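Local coordinates for beta-xylanase (Caldicellulosiruptor kristjanssonii, PDB 7NWN), which probably cleaves xylan as a modular beta-xylanase, the part seen here being a calcium-binding family 9 carbohydrate-binding module, at residues A[21-26]-A[59-64]; A[96-101]-A[162-167]. All coordinates share one frame; numbering follows the deposited sequence. Where two conformers were deposited one is given.

Interaction 1: residues A[21-26]-A[59-64]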
loop_
_atom_site.group_PDB
_atom_site.type_symbol
_atom_site.label_atom_id
_atom_site.label_comp_id
_atom_site.label_asym_id
_atom_site.label_seq_id
_atom_site.Cartn_x
_atom_site.Cartn_y
_atom_site.Cartn_z
ATOM N N LYS A 21 12.435 -4.440 8.177
ATOM C CA LYS A 21 11.801 -5.466 9.085
ATOM C C LYS A 21 10.579 -6.108 8.397
ATOM O O LYS A 21 10.548 -6.206 7.160
ATOM C CB LYS A 21 11.557 -4.854 10.468
ATOM C CG LYS A 21 11.237 -5.856 11.565
ATOM C CD LYS A 21 10.105 -5.365 12.431
ATOM C CE LYS A 21 9.490 -6.454 13.283
ATOM N NZ LYS A 21 8.841 -5.883 14.489
ATOM N N ARG A 22 9.615 -6.608 9.200
ATOM C CA ARG A 22 8.681 -7.609 8.699
ATOM C C ARG A 22 7.263 -7.419 9.248
ATOM O O ARG A 22 7.069 -7.306 10.448
ATOM C CB ARG A 22 9.228 -9.016 8.941
ATOM C CG ARG A 22 8.296 -10.133 8.497
ATOM C CD ARG A 22 8.818 -11.508 8.863
ATOM N NE ARG A 22 9.792 -11.973 7.878
ATOM C CZ ARG A 22 10.476 -13.112 7.960
ATOM N NH1 ARG A 22 10.266 -13.943 8.965
ATOM N NH2 ARG A 22 11.325 -13.451 7.003
ATOM N N ILE A 23 6.271 -7.392 8.354
ATOM C CA ILE A 23 4.856 -7.342 8.754
ATOM C C ILE A 23 4.212 -8.702 8.413
ATOM O O ILE A 23 4.393 -9.224 7.297
ATOM C CB ILE A 23 4.146 -6.171 8.026
ATOM C CG1 ILE A 23 4.703 -4.820 8.478
ATOM C CG2 ILE A 23 2.622 -6.232 8.176
ATOM C CD1 ILE A 23 4.375 -3.672 7.541
ATOM N N TYR A 24 3.515 -9.290 9.402
ATOM C CA TYR A 24 2.755 -10.528 9.234
ATOM C C TYR A 24 1.355 -10.099 8.773
ATOM O O TYR A 24 0.778 -9.221 9.373
ATOM C CB TYR A 24 2.756 -11.332 10.557
ATOM C CG TYR A 24 4.127 -11.871 10.885
ATOM C CD1 TYR A 24 4.570 -13.069 10.332
ATOM C CD2 TYR A 24 5.034 -11.121 11.644
ATOM C CE1 TYR A 24 5.857 -13.544 10.575
ATOM C CE2 TYR A 24 6.322 -11.586 11.909
ATOM C CZ TYR A 24 6.725 -12.803 11.369
ATOM O OH TYR A 24 7.982 -13.267 11.590
ATOM N N VAL A 25 0.904 -10.616 7.639
ATOM C CA VAL A 25 -0.366 -10.243 7.029
ATOM C C VAL A 25 -1.357 -11.399 7.172
ATOM O O VAL A 25 -1.130 -12.514 6.668
ATOM C CB VAL A 25 -0.131 -9.954 5.543
ATOM C CG1 VAL A 25 -1.406 -9.434 4.839
ATOM C CG2 VAL A 25 1.075 -9.027 5.356
ATOM N N SER A 26 -2.487 -11.092 7.809
ATOM C CA SER A 26 -3.591 -12.039 7.921
ATOM C C SER A 26 -4.406 -12.172 6.627
ATOM O O SER A 26 -4.454 -11.270 5.786
ATOM C CB SER A 26 -4.475 -11.598 9.022
ATOM O OG SER A 26 -3.726 -11.647 10.211
ATOM N N ALA A 59 0.263 9.016 8.785
ATOM C CA ALA A 59 -0.472 8.001 8.062
ATOM C C ALA A 59 -0.368 6.680 8.803
ATOM O O ALA A 59 0.521 6.497 9.632
ATOM C CB ALA A 59 0.071 7.854 6.658
ATOM N N LYS A 60 -1.269 5.763 8.435
ATOM C CA LYS A 60 -1.224 4.393 8.897
ATOM C C LYS A 60 -1.769 3.519 7.778
ATOM O O LYS A 60 -2.421 4.008 6.850
ATOM C CB LYS A 60 -2.018 4.285 10.200
ATOM C CG LYS A 60 -3.376 4.992 10.193
ATOM C CD LYS A 60 -4.115 4.928 11.536
ATOM C CE LYS A 60 -5.370 5.782 11.676
ATOM N NZ LYS A 60 -5.949 5.663 13.046
ATOM N N PHE A 61 -1.489 2.222 7.855
ATOM C CA PHE A 61 -2.056 1.333 6.852
ATOM C C PHE A 61 -2.164 -0.060 7.450
ATOM O O PHE A 61 -1.420 -0.386 8.384
ATOM C CB PHE A 61 -1.237 1.370 5.556
ATOM C CG PHE A 61 0.116 0.719 5.688
ATOM C CD1 PHE A 61 1.219 1.446 6.129
ATOM C CD2 PHE A 61 0.281 -0.633 5.380
ATOM C CE1 PHE A 61 2.461 0.831 6.275
ATOM C CE2 PHE A 61 1.524 -1.254 5.516
ATOM C CZ PHE A 61 2.616 -0.526 5.973
ATOM N N LYS A 62 -3.091 -0.843 6.869
ATOM C CA LYS A 62 -3.308 -2.238 7.216
ATOM C C LYS A 62 -3.161 -3.048 5.939
ATOM O O LYS A 62 -3.400 -2.510 4.855
ATOM C CB LYS A 62 -4.711 -2.407 7.783
ATOM C CG LYS A 62 -4.875 -1.773 9.164
ATOM C CD LYS A 62 -6.267 -1.939 9.765
ATOM C CE LYS A 62 -6.308 -1.463 11.213
ATOM N NZ LYS A 62 -7.598 -1.768 11.823
ATOM N N LEU A 63 -2.833 -4.329 6.104
ATOM C CA LEU A 63 -2.605 -5.220 4.989
ATOM C C LEU A 63 -3.459 -6.442 5.228
ATOM O O LEU A 63 -3.687 -6.799 6.390
ATOM C CB LEU A 63 -1.116 -5.637 4.950
ATOM C CG LEU A 63 -0.113 -4.555 4.542
ATOM C CD1 LEU A 63 1.320 -5.131 4.418
ATOM C CD2 LEU A 63 -0.529 -3.893 3.235
ATOM N N MET A 64 -3.848 -7.099 4.128
ATOM C CA MET A 64 -4.606 -8.343 4.213
ATOM C C MET A 64 -4.328 -9.075 2.905
ATOM O O MET A 64 -3.996 -8.425 1.914
ATOM C CB MET A 64 -6.099 -8.025 4.378
ATOM C CG MET A 64 -6.958 -9.185 4.890
ATOM S SD MET A 64 -8.622 -8.654 5.417
ATOM C CE MET A 64 -8.235 -7.599 6.787
HETATM O O HOH W 1 -2.959 -8.396 8.472
#

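Interaction 2: residues A[96-101]-A[162-167]. With CA (calcium ion), chain S.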
loop_
_atom_site.group_PDB
_atom_site.type_symbol
_atom_site.label_atom_id
_atom_site.label_comp_id
_atom_site.label_asym_id
_atom_site.label_seq_id
_atom_site.Cartn_x
_atom_site.Cartn_y
_atom_site.Cartn_z
ATOM N N ILE A 96 2.657 2.137 -3.350
ATOM C CA ILE A 96 2.753 0.759 -2.885
ATOM C C ILE A 96 3.772 0.090 -3.804
ATOM O O ILE A 96 3.658 0.210 -5.008
ATOM C CB ILE A 96 1.367 0.052 -2.926
ATOM C CG1 ILE A 96 0.409 0.735 -1.928
ATOM C CG2 ILE A 96 1.476 -1.449 -2.576
ATOM C CD1 ILE A 96 -1.047 0.522 -2.310
ATOM N N PHE A 97 4.741 -0.583 -3.198
ATOM C CA PHE A 97 5.789 -1.302 -3.901
ATOM C C PHE A 97 5.682 -2.778 -3.514
ATOM O O PHE A 97 5.481 -3.064 -2.335
ATOM C CB PHE A 97 7.138 -0.783 -3.393
ATOM C CG PHE A 97 7.387 0.718 -3.472
ATOM C CD1 PHE A 97 6.806 1.592 -2.559
ATOM C CD2 PHE A 97 8.245 1.239 -4.441
ATOM C CE1 PHE A 97 7.101 2.952 -2.583
ATOM C CE2 PHE A 97 8.557 2.601 -4.475
ATOM C CZ PHE A 97 7.980 3.450 -3.543
ATOM N N LEU A 98 5.841 -3.683 -4.494
ATOM C CA LEU A 98 5.813 -5.116 -4.218
ATOM C C LEU A 98 6.908 -5.843 -5.020
ATOM O O LEU A 98 7.053 -5.624 -6.230
ATOM C CB LEU A 98 4.432 -5.668 -4.590
ATOM C CG LEU A 98 4.091 -7.051 -4.011
ATOM C CD1 LEU A 98 3.954 -7.007 -2.493
ATOM C CD2 LEU A 98 2.815 -7.590 -4.675
ATOM N N ASP A 99 7.672 -6.696 -4.321
ATOM C CA ASP A 99 8.608 -7.633 -4.948
ATOM C C ASP A 99 7.992 -9.015 -4.713
ATOM O O ASP A 99 8.173 -9.587 -3.633
ATOM C CB ASP A 99 9.990 -7.481 -4.297
ATOM C CG ASP A 99 11.075 -8.541 -4.623
ATOM O OD1 ASP A 99 10.912 -9.353 -5.578
ATOM O OD2 ASP A 99 12.063 -8.559 -3.862
ATOM N N GLU A 100 7.187 -9.440 -5.693
ATOM C CA GLU A 100 6.264 -10.559 -5.523
ATOM C C GLU A 100 7.040 -11.872 -5.398
ATOM O O GLU A 100 6.676 -12.709 -4.582
ATOM C CB GLU A 100 5.289 -10.626 -6.703
ATOM C CG GLU A 100 4.095 -11.523 -6.446
ATOM C CD GLU A 100 3.085 -11.602 -7.578
ATOM O OE1 GLU A 100 3.230 -10.887 -8.581
ATOM O OE2 GLU A 100 2.140 -12.366 -7.439
ATOM N N ASN A 101 8.119 -12.042 -6.181
ATOM C CA ASN A 101 8.902 -13.277 -6.091
ATOM C C ASN A 101 9.915 -13.216 -4.952
ATOM O O ASN A 101 10.556 -14.208 -4.683
ATOM C CB ASN A 101 9.620 -13.637 -7.398
ATOM C CG ASN A 101 8.686 -13.787 -8.585
ATOM O OD1 ASN A 101 7.501 -14.111 -8.455
ATOM N ND2 ASN A 101 9.194 -13.510 -9.770
ATOM N N MET A 162 6.969 -11.740 0.612
ATOM C CA MET A 162 7.184 -10.785 -0.470
ATOM C C MET A 162 7.938 -9.560 0.059
ATOM O O MET A 162 7.929 -9.280 1.257
ATOM C CB MET A 162 5.867 -10.373 -1.134
ATOM C CG MET A 162 5.193 -11.545 -1.816
ATOM S SD MET A 162 3.551 -11.201 -2.528
ATOM C CE MET A 162 2.589 -10.988 -1.044
ATOM N N GLY A 163 8.651 -8.875 -0.844
ATOM C CA GLY A 163 9.133 -7.552 -0.490
ATOM C C GLY A 163 7.986 -6.542 -0.653
ATOM O O GLY A 163 7.178 -6.655 -1.581
ATOM N N PHE A 164 7.951 -5.559 0.243
ATOM C CA PHE A 164 6.885 -4.570 0.228
ATOM C C PHE A 164 7.459 -3.244 0.715
ATOM O O PHE A 164 8.209 -3.231 1.688
ATOM C CB PHE A 164 5.768 -5.077 1.157
ATOM C CG PHE A 164 4.635 -4.117 1.388
ATOM C CD1 PHE A 164 3.608 -4.021 0.455
ATOM C CD2 PHE A 164 4.621 -3.304 2.502
ATOM C CE1 PHE A 164 2.587 -3.106 0.655
ATOM C CE2 PHE A 164 3.607 -2.364 2.671
ATOM C CZ PHE A 164 2.590 -2.299 1.765
ATOM N N GLU A 165 6.971 -2.133 0.148
ATOM C CA GLU A 165 7.168 -0.806 0.729
ATOM C C GLU A 165 5.850 -0.013 0.604
ATOM O O GLU A 165 5.052 -0.289 -0.286
ATOM C CB GLU A 165 8.377 -0.105 0.057
ATOM C CG GLU A 165 8.639 1.363 0.456
ATOM C CD GLU A 165 8.926 1.672 1.920
ATOM O OE1 GLU A 165 8.305 1.052 2.841
ATOM O OE2 GLU A 165 9.783 2.554 2.179
ATOM N N PHE A 166 5.672 0.952 1.516
ATOM C CA PHE A 166 4.585 1.915 1.568
ATOM C C PHE A 166 5.196 3.322 1.715
ATOM O O PHE A 166 6.060 3.544 2.560
ATOM C CB PHE A 166 3.658 1.581 2.745
ATOM C CG PHE A 166 2.481 2.515 2.867
ATOM C CD1 PHE A 166 1.376 2.406 2.028
ATOM C CD2 PHE A 166 2.525 3.560 3.790
ATOM C CE1 PHE A 166 0.330 3.314 2.131
ATOM C CE2 PHE A 166 1.480 4.466 3.881
ATOM C CZ PHE A 166 0.390 4.336 3.044
ATOM N N GLN A 167 4.698 4.269 0.918
ATOM C CA GLN A 167 5.114 5.667 0.975
ATOM C C GLN A 167 3.896 6.608 0.852
ATOM O O GLN A 167 2.978 6.366 0.074
ATOM C CB GLN A 167 6.040 5.966 -0.207
ATOM C CG GLN A 167 6.726 7.330 -0.084
ATOM C CD GLN A 167 7.755 7.465 -1.187
ATOM O OE1 GLN A 167 8.731 6.703 -1.277
ATOM N NE2 GLN A 167 7.522 8.430 -2.052
HETATM CA CA CA S . 11.019 -9.284 -7.729
HETATM O O HOH W 2 13.096 -7.974 -7.219
#

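Interaction 1: residues A[21-26]-A[59-64]
F61 is the first residue of strand 58-66 to meet the other segment, its ring atom CZ lying 3.9 Å from I23 CD1, with the methyl coming in obliquely. Two residues on, L63 does most of the packing. Its CB lies 3.8 Å from V25 CG1, while CD1 reaches further across to I23, 4.1 Å from I23 CG2, so one leucine bridges both inward-pointing residues of strand 22-25. V25 carries CG1 anti to its own backbone N (chi1 -175°), which turns that methyl toward the main chain at L63 and M64, and it ends 3.4 Å from M64 CA. CG2 drops instead beside the leucine. One water ties the two segments together here, accepting from S26 N at 2.8 Å and donating to L63 O at 2.7 Å. M64's CB points away, yet both its CA and its CG touch S26 O: CA sits 3.3 Å from it in a bent CH-O contact, 137° at the hydrogen, and CG lies 3.4 Å off. With an alanine in place of V25 both methyls go, which is likely to open a gap beside L63 CB and the M64 backbone and leave the leucine less firmly positioned. Because I200 touches both V25 and L63, the contact continues inward into the core of the beta-sandwich. The short strands run 55° apart and are not paired as neighbours in a sheet. Aliphatic and aromatic carbons therefore hold these edges together mainly by hydrophobic packing, with a single water carrying the polar link between the two backbones.

Interaction 2: residues A[96-101]-A[162-167]
G163 and D99 face each other as a hydrogen-bonded pair where the backbones run closest. The bond from D99 N to G163 O is 2.8 Å long and nearly straight at 171°, and G163 N returns one to D99 O. A beta-carbon on the glycine would come within about 3.0 Å of D99 CB, so the absence of a side chain permits this approach. D99 sends OD1 to a calcium ion 2.2 Å away, in a site completed by D103, D111, D112 and water, while OD2 accepts from R104 N, fixing the carboxylate's rotation. M162 CG presses on E100 O at 3.3 Å, with its CB near D99 O. F97 and E165 form the next hydrogen-bonded pair, and their side chains lie alongside each other, F97 CD1 being 3.5 Å from E165 CB. The glutamate bends at CG (chi2 60°), bringing OE1 to 2.9 Å from F166 N, which meets it from above the carboxylate plane; OE2 is held by D185 N and N182. On the reverse face I96 CG2 rests obliquely against the F164 ring, 3.8 Å from CE1, and L98 CD1 stands at that ring's edge. Packing is slacker toward Q167, which is partly exposed: its CB only brushes the edge of the F97 ring, 4.0 Å from CE1, and its amide turns to N169. The antiparallel pair lies inside a larger sheet, with strand 112-118 on the far side of 93-99 and strands 177-182 and 198-202 also pairing with 161-171. I96, L98 and F166 face the opposing sheet through V72, L70 and A74 of strand 69-77.

In the fold
From the N terminus, strand 22-25 enters first, pairing in parallel with the late strand 198-202, and interaction 1 closes a mostly loop-built excursion by bringing strand 58-66 against it. The chain then builds strand 69-77 before interaction 2 opens at 96-101; the return at 162-167 closes a longer, strand-rich excursion that includes strands 112-118, 133-140 and 143-151. The two contacts thus follow in series, neither nested nor crossed. In space they adjoin: F61 stacks on F166 and also packs against F164, while L63 CD2 touches the F164 ring. Interaction 2 is made within one sheet of the sandwich, whereas interaction 1 joins that sheet to the edge strand of the four-stranded one.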